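Local coordinates for protein N(G),N(G)-dimethylarginine dimethylaminohydrolase (Pseudomonas aeruginosa, PDB 1H70) that hydrolyses the methylated arginines that inhibit nitric oxide synthase, converting dimethyl- and monomethyl-L-arginine to citrulline with release of dimethylamine or methylamine, at residues 37-49 with 205-217. The protein carries 1 engineered substitution. Residues are numbered along the deposited sequence; the frame is centred on the assembly and turned at random.
Sequences NAYIRALQTCDVD and NCIWVNERVIMPA
Arg-212 lays its guanidinium over the type I turn Leu-43 to Cys-46, at the C-terminal side of the helix, with Cys-46 CA 3.6 Å above one face, toward the rim of the group. A bend at chi2 (-85°) helps bring it there, and three acceptors hold it. NH1 reaches Asp-47 OD2 at 2.9 Å in a salt bridge; carboxylate and guanidinium planes stand 89° apart, and OD2 is met from above its own plane. NE and NH1 also make weak, bent bonds to Thr-45 O, while NH2 binds Asn-210 O in the guanidinium plane, tying the arginine to its own hairpin. Asn-210 adds a second donor: ND2 gives its N-H to Cys-46 O at 3.1 Å, nearly along the C=O axis, and OD1 accepts from Phe-3 N.

Beneath these bonds the contact is apolar. Cys-46 CB meets Val-209 CG1 at 3.7 Å. Ile-214 points CD1 at Leu-43 CD2 (3.6 Å) and Ala-42 CB, the leucine crossing it at about a right angle. Tyr-39 brings its ring obliquely to Ile-207 CD1, its hydroxyl hydrogen-bonded to Ser-252. This end lies near the citrulline pocket: the Tyr-39 side chain is about 7 Å from that of the engineered Ser-250, at the inferred nucleophile position.

Helix 37-43 runs nearly antiparallel (168°) to strand 212-216, covering the 207-209/212-216 hairpin; strand 5-9 touches Leu-43 and Val-209, and strand 232-236 continues the sheet beneath Ala-42.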
# COMPACT_ATOMS: atom_id res chain seq x y z
N ASN A 37 3.93 -13.83 -8.68
CA ASN A 37 4.30 -15.11 -8.09
C ASN A 37 5.58 -14.89 -7.29
O ASN A 37 5.67 -15.32 -6.14
CB ASN A 37 4.49 -16.17 -9.17
CG ASN A 37 4.83 -17.53 -8.60
OD1 ASN A 37 4.09 -18.10 -7.77
ND2 ASN A 37 5.97 -18.07 -9.04
N ALA A 38 6.54 -14.18 -7.85
CA ALA A 38 7.80 -13.92 -7.15
C ALA A 38 7.55 -13.17 -5.84
O ALA A 38 8.24 -13.38 -4.82
CB ALA A 38 8.78 -13.15 -8.06
N TYR A 39 6.56 -12.28 -5.87
CA TYR A 39 6.18 -11.48 -4.71
C TYR A 39 5.59 -12.40 -3.64
O TYR A 39 5.91 -12.28 -2.47
CB TYR A 39 5.18 -10.42 -5.16
CG TYR A 39 4.53 -9.51 -4.14
CD1 TYR A 39 5.27 -8.54 -3.47
CD2 TYR A 39 3.15 -9.57 -3.91
CE1 TYR A 39 4.64 -7.66 -2.58
CE2 TYR A 39 2.53 -8.69 -3.02
CZ TYR A 39 3.29 -7.75 -2.35
OH TYR A 39 2.70 -6.86 -1.45
N ILE A 40 4.72 -13.31 -4.04
CA ILE A 40 4.15 -14.27 -3.07
C ILE A 40 5.22 -15.17 -2.46
O ILE A 40 5.21 -15.44 -1.24
CB ILE A 40 3.03 -15.10 -3.75
CG1 ILE A 40 1.88 -14.19 -4.17
CG2 ILE A 40 2.49 -16.19 -2.81
CD1 ILE A 40 1.21 -13.42 -3.01
N ARG A 41 6.18 -15.63 -3.27
CA ARG A 41 7.24 -16.50 -2.78
C ARG A 41 8.11 -15.77 -1.78
O ARG A 41 8.62 -16.39 -0.86
CB ARG A 41 8.09 -17.08 -3.92
CG ARG A 41 7.27 -17.88 -4.92
CD ARG A 41 8.17 -18.64 -5.90
NE ARG A 41 8.84 -19.74 -5.23
CZ ARG A 41 9.62 -20.62 -5.85
NH1 ARG A 41 9.83 -20.48 -7.15
NH2 ARG A 41 10.22 -21.62 -5.19
N ALA A 42 8.32 -14.47 -1.98
CA ALA A 42 9.06 -13.66 -1.01
C ALA A 42 8.25 -13.60 0.28
O ALA A 42 8.78 -13.76 1.39
CB ALA A 42 9.26 -12.26 -1.57
N LEU A 43 6.94 -13.34 0.17
CA LEU A 43 6.07 -13.26 1.34
C LEU A 43 5.97 -14.58 2.08
O LEU A 43 5.74 -14.60 3.30
CB LEU A 43 4.68 -12.72 0.98
CG LEU A 43 4.62 -11.22 0.66
CD1 LEU A 43 3.40 -10.86 -0.17
CD2 LEU A 43 4.69 -10.39 1.95
N GLN A 44 6.18 -15.70 1.40
CA GLN A 44 6.16 -17.00 2.05
C GLN A 44 7.35 -17.20 3.00
O GLN A 44 7.33 -18.15 3.80
CB GLN A 44 6.21 -18.12 0.99
CG GLN A 44 4.90 -18.42 0.28
CD GLN A 44 5.07 -19.49 -0.81
OE1 GLN A 44 4.99 -20.70 -0.53
NE2 GLN A 44 5.26 -19.07 -2.02
N THR A 45 8.35 -16.33 2.92
CA THR A 45 9.52 -16.40 3.81
C THR A 45 9.44 -15.45 4.98
O THR A 45 10.39 -15.35 5.77
CB THR A 45 10.84 -16.13 3.07
OG1 THR A 45 10.98 -14.74 2.72
CG2 THR A 45 10.90 -16.90 1.74
N CYS A 46 8.31 -14.76 5.13
CA CYS A 46 8.19 -13.75 6.18
C CYS A 46 7.38 -14.14 7.41
O CYS A 46 6.92 -13.30 8.12
CB CYS A 46 7.63 -12.44 5.58
SG CYS A 46 8.65 -11.73 4.27
N ASP A 47 7.18 -15.43 7.66
CA ASP A 47 6.46 -15.90 8.84
C ASP A 47 5.05 -15.34 8.97
O ASP A 47 4.59 -15.00 10.06
CB ASP A 47 7.30 -15.66 10.09
CG ASP A 47 8.59 -16.44 10.00
OD1 ASP A 47 8.65 -17.40 9.19
OD2 ASP A 47 9.58 -16.09 10.65
N VAL A 48 4.33 -15.33 7.85
CA VAL A 48 2.93 -14.90 7.87
C VAL A 48 2.12 -15.93 7.10
O VAL A 48 2.71 -16.70 6.32
CB VAL A 48 2.75 -13.55 7.13
CG1 VAL A 48 3.38 -12.41 7.92
CG2 VAL A 48 3.39 -13.59 5.72
N ASP A 49 0.81 -16.05 7.32
CA ASP A 49 0.08 -16.91 6.39
C ASP A 49 -0.48 -15.98 5.34
O ASP A 49 -0.62 -14.77 5.58
CB ASP A 49 -0.93 -17.89 6.97
CG ASP A 49 -1.77 -17.28 7.99
OD1 ASP A 49 -2.31 -16.23 7.61
OD2 ASP A 49 -1.96 -17.82 9.13
N ASN A 205 8.61 3.22 -2.28
CA ASN A 205 7.51 2.32 -1.90
C ASN A 205 8.12 0.94 -1.61
O ASN A 205 8.59 0.27 -2.54
CB ASN A 205 6.48 2.29 -3.02
CG ASN A 205 5.21 1.51 -2.67
OD1 ASN A 205 4.10 2.05 -2.73
ND2 ASN A 205 5.36 0.26 -2.36
N CYS A 206 8.21 0.57 -0.32
CA CYS A 206 8.74 -0.70 0.14
C CYS A 206 7.86 -1.17 1.30
O CYS A 206 7.11 -0.38 1.84
CB CYS A 206 10.18 -0.59 0.68
SG CYS A 206 11.41 -0.13 -0.56
N ILE A 207 7.94 -2.46 1.65
CA ILE A 207 7.18 -2.94 2.81
C ILE A 207 7.99 -3.68 3.86
O ILE A 207 8.74 -4.60 3.57
CB ILE A 207 5.99 -3.85 2.41
CG1 ILE A 207 6.46 -4.99 1.51
CG2 ILE A 207 4.88 -3.02 1.78
CD1 ILE A 207 5.30 -5.95 1.11
N TRP A 208 7.80 -3.27 5.11
CA TRP A 208 8.39 -3.96 6.23
C TRP A 208 7.40 -5.08 6.54
O TRP A 208 6.18 -4.84 6.59
CB TRP A 208 8.49 -3.04 7.45
CG TRP A 208 8.96 -3.72 8.71
CD1 TRP A 208 10.26 -3.81 9.14
CD2 TRP A 208 8.16 -4.38 9.68
NE1 TRP A 208 10.31 -4.51 10.32
CE2 TRP A 208 9.03 -4.85 10.70
CE3 TRP A 208 6.79 -4.62 9.82
CZ2 TRP A 208 8.57 -5.57 11.81
CZ3 TRP A 208 6.33 -5.32 10.94
CH2 TRP A 208 7.21 -5.77 11.93
N VAL A 209 7.90 -6.30 6.73
CA VAL A 209 7.07 -7.43 7.16
C VAL A 209 7.94 -8.27 8.11
O VAL A 209 8.82 -9.02 7.67
CB VAL A 209 6.63 -8.37 5.98
CG1 VAL A 209 5.65 -9.43 6.52
CG2 VAL A 209 5.97 -7.63 4.81
N ASN A 210 7.73 -8.13 9.40
CA ASN A 210 8.44 -8.97 10.36
C ASN A 210 9.98 -8.97 10.26
O ASN A 210 10.65 -10.02 10.32
CB ASN A 210 7.87 -10.40 10.27
CG ASN A 210 6.40 -10.45 10.70
OD1 ASN A 210 5.87 -9.49 11.26
ND2 ASN A 210 5.73 -11.59 10.47
N GLU A 211 10.52 -7.79 10.13
CA GLU A 211 11.97 -7.55 10.04
C GLU A 211 12.60 -7.83 8.68
O GLU A 211 13.80 -7.65 8.50
CB GLU A 211 12.76 -8.16 11.20
CG GLU A 211 12.35 -7.73 12.62
CD GLU A 211 12.16 -6.23 12.90
OE1 GLU A 211 12.58 -5.34 12.14
OE2 GLU A 211 11.53 -5.97 13.96
N ARG A 212 11.79 -8.28 7.72
CA ARG A 212 12.20 -8.42 6.33
C ARG A 212 11.71 -7.13 5.67
O ARG A 212 10.73 -6.54 6.16
CB ARG A 212 11.50 -9.57 5.60
CG ARG A 212 10.92 -10.69 6.50
CD ARG A 212 11.91 -11.70 6.85
NE ARG A 212 11.60 -13.02 7.39
CZ ARG A 212 11.20 -13.53 8.55
NH1 ARG A 212 11.16 -14.86 8.61
NH2 ARG A 212 10.77 -12.83 9.62
N VAL A 213 12.37 -6.68 4.62
CA VAL A 213 11.85 -5.51 3.90
C VAL A 213 11.82 -5.94 2.44
O VAL A 213 12.86 -6.30 1.86
CB VAL A 213 12.62 -4.20 4.09
CG1 VAL A 213 12.15 -3.19 3.04
CG2 VAL A 213 12.37 -3.59 5.46
N ILE A 214 10.62 -5.94 1.86
CA ILE A 214 10.46 -6.34 0.46
C ILE A 214 10.48 -5.08 -0.39
O ILE A 214 9.74 -4.13 -0.10
CB ILE A 214 9.17 -7.16 0.26
CG1 ILE A 214 9.30 -8.51 1.00
CG2 ILE A 214 8.93 -7.41 -1.23
CD1 ILE A 214 8.01 -9.32 1.07
N MET A 215 11.34 -5.04 -1.41
CA MET A 215 11.46 -3.82 -2.21
C MET A 215 11.59 -4.20 -3.68
O MET A 215 11.93 -5.36 -3.98
CB MET A 215 12.72 -3.04 -1.77
CG MET A 215 13.99 -3.77 -2.20
SD MET A 215 15.54 -2.87 -1.82
CE MET A 215 15.27 -1.42 -2.78
N PRO A 216 11.33 -3.25 -4.57
CA PRO A 216 11.49 -3.48 -6.02
C PRO A 216 12.96 -3.74 -6.36
O PRO A 216 13.89 -3.13 -5.76
CB PRO A 216 11.03 -2.17 -6.65
CG PRO A 216 11.15 -1.14 -5.58
CD PRO A 216 10.89 -1.87 -4.29
N ALA A 217 13.18 -4.65 -7.30
CA ALA A 217 14.55 -4.97 -7.73
C ALA A 217 15.03 -3.88 -8.70
O ALA A 217 14.21 -3.32 -9.43
CB ALA A 217 14.58 -6.31 -8.41